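Local coordinates for STIL N-terminal domain-containing protein (Trichoplax adhaerens, PDB 5OI9) that probably acts in centriole assembly as the N-terminal domain of a STIL protein, whose relatives bind CEP85 to ensure robust PLK4 activation, at residues Ser135-Gln147 with Gly317-Asp329. Numbering follows the deposited sequence. Where two conformers were deposited one is given.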
ATOM      1  N   SER A 135       4.658   1.245 -24.593  1.00 65.22           N
ATOM      2  CA  SER A 135       3.476   2.034 -24.264  1.00 63.53           C
ATOM      3  C   SER A 135       2.480   1.289 -23.360  1.00 63.95           C
ATOM      4  O   SER A 135       2.087   1.831 -22.326  1.00 50.08           O
ATOM      5  CB  SER A 135       2.772   2.514 -25.540  1.00 73.15           C
ATOM      6  OG  SER A 135       3.654   3.266 -26.361  1.00 71.97           O
ATOM      7  N   PRO A 136       2.065   0.071 -23.724  1.00 58.54           N
ATOM      8  CA  PRO A 136       1.039  -0.617 -22.939  1.00 55.95           C
ATOM      9  C   PRO A 136       1.632  -1.561 -21.897  1.00 51.91           C
ATOM     10  O   PRO A 136       2.768  -2.031 -22.001  1.00 50.84           O
ATOM     11  CB  PRO A 136       0.261  -1.409 -24.003  1.00 53.14           C
ATOM     12  CG  PRO A 136       1.116  -1.377 -25.270  1.00 56.73           C
ATOM     13  CD  PRO A 136       2.434  -0.750 -24.890  1.00 49.03           C
ATOM     14  N   PHE A 137       0.826  -1.829 -20.872  1.00 38.91           N
ATOM     15  CA  PHE A 137       1.186  -2.757 -19.809  1.00 29.50           C
ATOM     16  C   PHE A 137       0.762  -4.170 -20.187  1.00 27.53           C
ATOM     17  O   PHE A 137      -0.384  -4.396 -20.594  1.00 36.82           O
ATOM     18  CB  PHE A 137       0.525  -2.349 -18.490  1.00 32.21           C
ATOM     19  CG  PHE A 137       1.236  -1.243 -17.769  1.00 32.34           C
ATOM     20  CD1 PHE A 137       2.273  -1.532 -16.901  1.00 33.84           C
ATOM     21  CD2 PHE A 137       0.858   0.079 -17.939  1.00 23.31           C
ATOM     22  CE1 PHE A 137       2.928  -0.531 -16.226  1.00 36.91           C
ATOM     23  CE2 PHE A 137       1.515   1.095 -17.260  1.00 22.81           C
ATOM     24  CZ  PHE A 137       2.554   0.786 -16.404  1.00 25.49           C
ATOM     25  N   SER A 138       1.685  -5.113 -20.038  1.00 21.91           N
ATOM     26  CA  SER A 138       1.434  -6.524 -20.288  1.00 24.98           C
ATOM     27  C   SER A 138       1.411  -7.279 -18.965  1.00 24.80           C
ATOM     28  O   SER A 138       1.858  -6.779 -17.930  1.00 23.40           O
ATOM     29  CB  SER A 138       2.495  -7.118 -21.219  1.00 26.39           C
ATOM     30  OG  SER A 138       3.761  -7.126 -20.584  1.00 29.48           O
ATOM     31  N   ILE A 139       0.882  -8.504 -19.006  1.00 19.47           N
ATOM     32  CA  ILE A 139       0.758  -9.281 -17.777  1.00 22.12           C
ATOM     33  C   ILE A 139       2.131  -9.690 -17.252  1.00 20.26           C
ATOM     34  O   ILE A 139       2.312  -9.866 -16.039  1.00 21.66           O
ATOM     35  CB  ILE A 139      -0.166 -10.494 -18.007  1.00 25.28           C
ATOM     36  CG1 ILE A 139      -0.423 -11.230 -16.691  1.00 34.74           C
ATOM     37  CG2 ILE A 139       0.416 -11.428 -19.052  1.00 29.29           C
ATOM     38  CD1 ILE A 139      -1.073 -10.366 -15.629  1.00 30.63           C
ATOM     39  N   SER A 140       3.123  -9.824 -18.138  1.00 16.51           N
ATOM     40  CA  SER A 140       4.478 -10.119 -17.682  1.00 20.92           C
ATOM     41  C   SER A 140       5.033  -8.978 -16.839  1.00 19.59           C
ATOM     42  O   SER A 140       5.733  -9.212 -15.846  1.00 25.05           O
ATOM     43  CB  SER A 140       5.394 -10.393 -18.875  1.00 21.45           C
ATOM     44  OG  SER A 140       5.602  -9.219 -19.640  1.00 29.47           O
ATOM     45  N   GLU A 141       4.730  -7.736 -17.218  1.00 23.25           N
ATOM     46  CA  GLU A 141       5.175  -6.592 -16.431  1.00 29.38           C
ATOM     47  C   GLU A 141       4.459  -6.538 -15.085  1.00 21.41           C
ATOM     48  O   GLU A 141       5.082  -6.260 -14.054  1.00 17.44           O
ATOM     49  CB  GLU A 141       4.953  -5.302 -17.221  1.00 25.46           C
ATOM     50  CG  GLU A 141       5.623  -4.071 -16.635  1.00 29.14           C
ATOM     51  CD  GLU A 141       5.497  -2.858 -17.539  1.00 42.08           C
ATOM     52  OE1 GLU A 141       5.072  -3.024 -18.704  1.00 33.91           O
ATOM     53  OE2 GLU A 141       5.819  -1.737 -17.085  1.00 40.10           O
ATOM     54  N   TYR A 142       3.149  -6.805 -15.076  1.00 18.88           N
ATOM     55  CA  TYR A 142       2.419  -6.870 -13.814  1.00 16.21           C
ATOM     56  C   TYR A 142       2.948  -7.993 -12.932  1.00 17.56           C
ATOM     57  O   TYR A 142       3.069  -7.831 -11.712  1.00 15.53           O
ATOM     58  CB  TYR A 142       0.926  -7.074 -14.074  1.00 20.73           C
ATOM     59  CG  TYR A 142       0.198  -5.903 -14.703  1.00 22.73           C
ATOM     60  CD1 TYR A 142       0.037  -4.705 -14.018  1.00 24.20           C
ATOM     61  CD2 TYR A 142      -0.366  -6.013 -15.966  1.00 23.91           C
ATOM     62  CE1 TYR A 142      -0.646  -3.644 -14.581  1.00 21.06           C
ATOM     63  CE2 TYR A 142      -1.051  -4.955 -16.540  1.00 34.00           C
ATOM     64  CZ  TYR A 142      -1.188  -3.774 -15.840  1.00 32.34           C
ATOM     65  OH  TYR A 142      -1.866  -2.720 -16.406  1.00 40.39           O
ATOM     66  N   TYR A 143       3.257  -9.145 -13.535  1.00 21.17           N
ATOM     67  CA  TYR A 143       3.717 -10.298 -12.769  1.00 15.88           C
ATOM     68  C   TYR A 143       5.039 -10.006 -12.072  1.00 21.32           C
ATOM     69  O   TYR A 143       5.211 -10.314 -10.887  1.00 20.58           O
ATOM     70  CB  TYR A 143       3.848 -11.515 -13.689  1.00 19.33           C
ATOM     71  CG  TYR A 143       4.534 -12.704 -13.055  1.00 21.41           C
ATOM     72  CD1 TYR A 143       3.824 -13.602 -12.268  1.00 19.88           C
ATOM     73  CD2 TYR A 143       5.891 -12.935 -13.250  1.00 24.45           C
ATOM     74  CE1 TYR A 143       4.445 -14.691 -11.689  1.00 19.39           C
ATOM     75  CE2 TYR A 143       6.522 -14.019 -12.673  1.00 27.30           C
ATOM     76  CZ  TYR A 143       5.793 -14.895 -11.893  1.00 30.01           C
ATOM     77  OH  TYR A 143       6.417 -15.978 -11.316  1.00 32.63           O
ATOM     78  N   ASP A 144       5.990  -9.414 -12.798  1.00 21.43           N
ATOM     79  CA  ASP A 144       7.281  -9.103 -12.194  0.77 19.74           C
ATOM     80  C   ASP A 144       7.137  -8.074 -11.081  1.00 22.39           C
ATOM     81  O   ASP A 144       7.831  -8.158 -10.061  1.00 18.96           O
ATOM     82  CB  ASP A 144       8.256  -8.617 -13.266  0.77 21.38           C
ATOM     83  CG  ASP A 144       8.682  -9.728 -14.208  0.77 26.41           C
ATOM     84  OD1 ASP A 144       8.825 -10.879 -13.742  0.77 22.50           O
ATOM     85  OD2 ASP A 144       8.870  -9.456 -15.412  0.77 29.35           O
ATOM     86  N   ALA A 145       6.238  -7.102 -11.251  1.00 19.72           N
ATOM     87  CA  ALA A 145       6.018  -6.116 -10.199  1.00 18.25           C
ATOM     88  C   ALA A 145       5.442  -6.766  -8.946  1.00 19.69           C
ATOM     89  O   ALA A 145       5.829  -6.416  -7.824  1.00 15.83           O
ATOM     90  CB  ALA A 145       5.096  -5.006 -10.699  1.00 14.64           C
ATOM     91  N   PHE A 146       4.524  -7.721  -9.115  1.00 17.38           N
ATOM     92  CA  PHE A 146       3.910  -8.360  -7.956  1.00 19.58           C
ATOM     93  C   PHE A 146       4.883  -9.291  -7.244  1.00 18.61           C
ATOM     94  O   PHE A 146       4.827  -9.420  -6.014  1.00 23.47           O
ATOM     95  CB  PHE A 146       2.655  -9.122  -8.372  1.00 15.80           C
ATOM     96  CG  PHE A 146       1.882  -9.681  -7.212  1.00 20.10           C
ATOM     97  CD1 PHE A 146       1.223  -8.836  -6.334  1.00 22.21           C
ATOM     98  CD2 PHE A 146       1.816 -11.048  -6.996  1.00 18.67           C
ATOM     99  CE1 PHE A 146       0.511  -9.345  -5.261  1.00 21.80           C
ATOM    100  CE2 PHE A 146       1.101 -11.562  -5.927  1.00 22.16           C
ATOM    101  CZ  PHE A 146       0.448 -10.708  -5.062  1.00 18.99           C
ATOM    102  N   GLN A 147       5.772  -9.952  -7.991  1.00 16.65           N
ATOM    103  CA  GLN A 147       6.823 -10.738  -7.354  1.00 21.69           C
ATOM    104  C   GLN A 147       7.703  -9.859  -6.474  1.00 22.99           C
ATOM    105  O   GLN A 147       8.021 -10.222  -5.335  1.00 16.77           O
ATOM    106  CB  GLN A 147       7.662 -11.455  -8.412  1.00 24.05           C
ATOM    107  CG  GLN A 147       6.895 -12.513  -9.190  1.00 24.21           C
ATOM    108  CD  GLN A 147       6.409 -13.642  -8.303  1.00 34.92           C
ATOM    109  OE1 GLN A 147       7.081 -14.030  -7.350  1.00 51.28           O
ATOM    110  NE2 GLN A 147       5.230 -14.168  -8.609  1.00 45.80           N
ATOM    111  N   GLY A 317      -7.374 -18.668   0.566  1.00 55.07           N
ATOM    112  CA  GLY A 317      -7.357 -18.672  -0.884  1.00 51.41           C
ATOM    113  C   GLY A 317      -5.966 -18.781  -1.472  1.00 59.33           C
ATOM    114  O   GLY A 317      -5.054 -19.368  -0.878  1.00 57.76           O
ATOM    115  N   LYS A 318      -5.798 -18.202  -2.661  1.00 62.24           N
ATOM    116  CA  LYS A 318      -4.544 -18.282  -3.400  1.00 58.42           C
ATOM    117  C   LYS A 318      -3.589 -17.194  -2.927  1.00 56.36           C
ATOM    118  O   LYS A 318      -3.944 -16.011  -2.904  1.00 59.99           O
ATOM    119  CB  LYS A 318      -4.798 -18.156  -4.902  1.00 61.78           C
ATOM    120  CG  LYS A 318      -5.749 -19.200  -5.461  1.00 70.49           C
ATOM    121  CD  LYS A 318      -5.206 -20.604  -5.256  1.00 67.24           C
ATOM    122  CE  LYS A 318      -6.137 -21.650  -5.845  1.00 58.86           C
ATOM    123  NZ  LYS A 318      -5.558 -23.016  -5.735  1.00 60.27           N
ATOM    124  N   SER A 319      -2.366 -17.599  -2.575  1.00 60.16           N
ATOM    125  CA  SER A 319      -1.415 -16.687  -1.950  1.00 52.22           C
ATOM    126  C   SER A 319      -0.765 -15.732  -2.945  1.00 52.20           C
ATOM    127  O   SER A 319      -0.462 -14.589  -2.586  1.00 58.18           O
ATOM    128  CB  SER A 319      -0.334 -17.486  -1.218  1.00 60.84           C
ATOM    129  OG  SER A 319       0.651 -16.626  -0.671  1.00 61.27           O
ATOM    130  N   ASP A 320      -0.534 -16.168  -4.185  1.00 46.95           N
ATOM    131  CA  ASP A 320       0.185 -15.360  -5.164  1.00 45.35           C
ATOM    132  C   ASP A 320      -0.728 -14.797  -6.250  1.00 41.35           C
ATOM    133  O   ASP A 320      -0.258 -14.482  -7.348  1.00 36.85           O
ATOM    134  CB  ASP A 320       1.324 -16.171  -5.786  1.00 50.44           C
ATOM    135  CG  ASP A 320       0.885 -17.551  -6.240  1.00 60.07           C
ATOM    136  OD1 ASP A 320      -0.333 -17.773  -6.410  1.00 59.84           O
ATOM    137  OD2 ASP A 320       1.764 -18.421  -6.421  1.00 67.16           O
ATOM    138  N   LYS A 321      -2.020 -14.661  -5.966  1.00 36.87           N
ATOM    139  CA  LYS A 321      -2.959 -14.047  -6.894  1.00 29.82           C
ATOM    140  C   LYS A 321      -3.009 -12.544  -6.649  1.00 25.17           C
ATOM    141  O   LYS A 321      -2.943 -12.090  -5.504  1.00 22.06           O
ATOM    142  CB  LYS A 321      -4.351 -14.659  -6.730  1.00 29.89           C
ATOM    143  CG  LYS A 321      -5.396 -14.098  -7.675  1.00 33.72           C
ATOM    144  CD  LYS A 321      -6.802 -14.401  -7.185  1.00 49.84           C
ATOM    145  CE  LYS A 321      -7.758 -13.280  -7.564  1.00 47.29           C
ATOM    146  NZ  LYS A 321      -9.074 -13.392  -6.877  1.00 57.91           N
ATOM    147  N   PHE A 322      -3.123 -11.769  -7.727  1.00 27.79           N
ATOM    148  CA  PHE A 322      -3.101 -10.320  -7.606  1.00 25.61           C
ATOM    149  C   PHE A 322      -4.165  -9.684  -8.488  1.00 21.07           C
ATOM    150  O   PHE A 322      -4.543 -10.226  -9.529  1.00 17.07           O
ATOM    151  CB  PHE A 322      -1.720  -9.741  -7.957  1.00 22.07           C
ATOM    152  CG  PHE A 322      -1.226 -10.106  -9.331  1.00 18.29           C
ATOM    153  CD1 PHE A 322      -1.493  -9.291 -10.419  1.00 22.87           C
ATOM    154  CD2 PHE A 322      -0.472 -11.252  -9.531  1.00 23.91           C
ATOM    155  CE1 PHE A 322      -1.031  -9.619 -11.682  1.00 20.14           C
ATOM    156  CE2 PHE A 322      -0.006 -11.584 -10.793  1.00 20.05           C
ATOM    157  CZ  PHE A 322      -0.286 -10.766 -11.868  1.00 18.30           C
ATOM    158  N   LEU A 323      -4.649  -8.529  -8.045  1.00 19.59           N
ATOM    159  CA  LEU A 323      -5.471  -7.660  -8.870  1.00 21.43           C
ATOM    160  C   LEU A 323      -4.570  -6.712  -9.648  1.00 22.41           C
ATOM    161  O   LEU A 323      -3.492  -6.335  -9.184  1.00 19.21           O
ATOM    162  CB  LEU A 323      -6.447  -6.851  -8.017  1.00 21.38           C
ATOM    163  CG  LEU A 323      -7.196  -7.588  -6.910  1.00 24.64           C
ATOM    164  CD1 LEU A 323      -7.949  -6.591  -6.049  1.00 29.23           C
ATOM    165  CD2 LEU A 323      -8.144  -8.610  -7.508  1.00 27.27           C
ATOM    166  N   TYR A 324      -5.024  -6.320 -10.834  1.00 20.61           N
ATOM    167  CA  TYR A 324      -4.254  -5.386 -11.642  1.00 18.17           C
ATOM    168  C   TYR A 324      -5.162  -4.778 -12.698  1.00 24.54           C
ATOM    169  O   TYR A 324      -6.162  -5.383 -13.096  1.00 29.19           O
ATOM    170  CB  TYR A 324      -3.056  -6.071 -12.308  1.00 16.06           C
ATOM    171  CG  TYR A 324      -3.442  -7.074 -13.368  1.00 25.87           C
ATOM    172  CD1 TYR A 324      -3.941  -8.325 -13.023  1.00 25.80           C
ATOM    173  CD2 TYR A 324      -3.308  -6.772 -14.715  1.00 24.92           C
ATOM    174  CE1 TYR A 324      -4.293  -9.245 -13.991  1.00 36.32           C
ATOM    175  CE2 TYR A 324      -3.647  -7.688 -15.690  1.00 35.09           C
ATOM    176  CZ  TYR A 324      -4.146  -8.922 -15.324  1.00 37.58           C
ATOM    177  OH  TYR A 324      -4.493  -9.834 -16.292  1.00 47.11           O
ATOM    178  N   CYS A 325      -4.809  -3.566 -13.126  1.00 27.97           N
ATOM    179  CA  CYS A 325      -5.428  -2.935 -14.288  1.00 26.27           C
ATOM    180  C   CYS A 325      -4.669  -1.664 -14.630  1.00 33.72           C
ATOM    181  O   CYS A 325      -3.727  -1.290 -13.921  1.00 20.99           O
ATOM    182  CB  CYS A 325      -6.901  -2.607 -14.043  1.00 29.00           C
ATOM    183  SG  CYS A 325      -7.184  -1.096 -13.108  1.00 35.18           S
ATOM    184  N   GLN A 326      -5.063  -0.993 -15.709  1.00 24.42           N
ATOM    185  CA  GLN A 326      -4.413   0.245 -16.095  1.00 26.36           C
ATOM    186  C   GLN A 326      -5.462   1.280 -16.468  1.00 32.72           C
ATOM    187  O   GLN A 326      -6.617   0.956 -16.763  1.00 25.98           O
ATOM    188  CB  GLN A 326      -3.440   0.036 -17.259  1.00 22.88           C
ATOM    189  CG  GLN A 326      -4.116  -0.325 -18.566  1.00 31.01           C
ATOM    190  CD  GLN A 326      -3.194  -0.172 -19.758  1.00 37.68           C
ATOM    191  OE1 GLN A 326      -2.144  -0.810 -19.833  1.00 35.79           O
ATOM    192  NE2 GLN A 326      -3.579   0.688 -20.696  1.00 35.30           N
ATOM    193  N   ALA A 327      -5.038   2.539 -16.440  1.00 19.88           N
ATOM    194  CA  ALA A 327      -5.847   3.657 -16.892  1.00 23.31           C
ATOM    195  C   ALA A 327      -4.937   4.641 -17.609  1.00 21.80           C
ATOM    196  O   ALA A 327      -3.738   4.714 -17.330  1.00 24.23           O
ATOM    197  CB  ALA A 327      -6.574   4.343 -15.728  1.00 20.55           C
ATOM    198  N   SER A 328      -5.509   5.386 -18.549  1.00 21.52           N
ATOM    199  CA  SER A 328      -4.707   6.307 -19.337  1.00 24.66           C
ATOM    200  C   SER A 328      -5.550   7.502 -19.748  1.00 29.14           C
ATOM    201  O   SER A 328      -6.776   7.417 -19.857  1.00 27.39           O
ATOM    202  CB  SER A 328      -4.112   5.627 -20.577  1.00 23.00           C
ATOM    203  OG  SER A 328      -5.126   5.103 -21.412  1.00 35.00           O
ATOM    204  N   ASP A 329      -4.867   8.621 -19.970  1.00 21.85           N
ATOM    205  CA  ASP A 329      -5.505   9.840 -20.432  1.00 24.36           C
ATOM    206  C   ASP A 329      -4.435  10.723 -21.056  1.00 26.02           C
ATOM    207  O   ASP A 329      -3.250  10.609 -20.733  1.00 21.08           O
ATOM    208  CB  ASP A 329      -6.222  10.562 -19.285  1.00 28.76           C
ATOM    209  CG  ASP A 329      -7.194  11.621 -19.771  1.00 36.45           C
ATOM    210  OD1 ASP A 329      -7.204  11.921 -20.984  1.00 35.44           O
ATOM    211  OD2 ASP A 329      -7.958  12.148 -18.933  1.00 46.31           O
TER
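OE1 of Q326 takes the backbone N-H of F137 in a weak hydrogen bond, N to OE1 3.3 Å. The same oxygen lies near the plane of the F137 ring, at its edge. This is a helix packed on a β-sheet of the STIL N-terminal domain: helix 139-155 runs over strand 322-334, whose neighbour, strand 180-192, also receives Y142 on V190 and F146 on P192. The two short axes pass 9.9 Å apart with their directions at 130°, and alternate strand residues F322, Y324 and Q326 point toward 135-147, Q326 meeting the loop just ahead of the helix. Y142 drops its ring against Y324, the planes oblique at 49°, with Y324 CD2 3.3 Å from Y142 CD2 and Y324 CB over the same face. Its OH reaches on to CB of Q326, also at 3.3 Å. An alanine in place of Y142 would probably open a gap beside Y324 and leave that ring freer to turn. I139, with CG1 anti to the backbone N (chi1 -174°), sends CD1 over the Y324 ring in a CH-pi contact, 3.8 Å from the centroid, and the same methyl meets the edge of F322. One turn beyond Y142, F146 and F322 each set CB over the other's ring; CB of F322 sits 3.4 Å from the F146 centroid, almost directly above it.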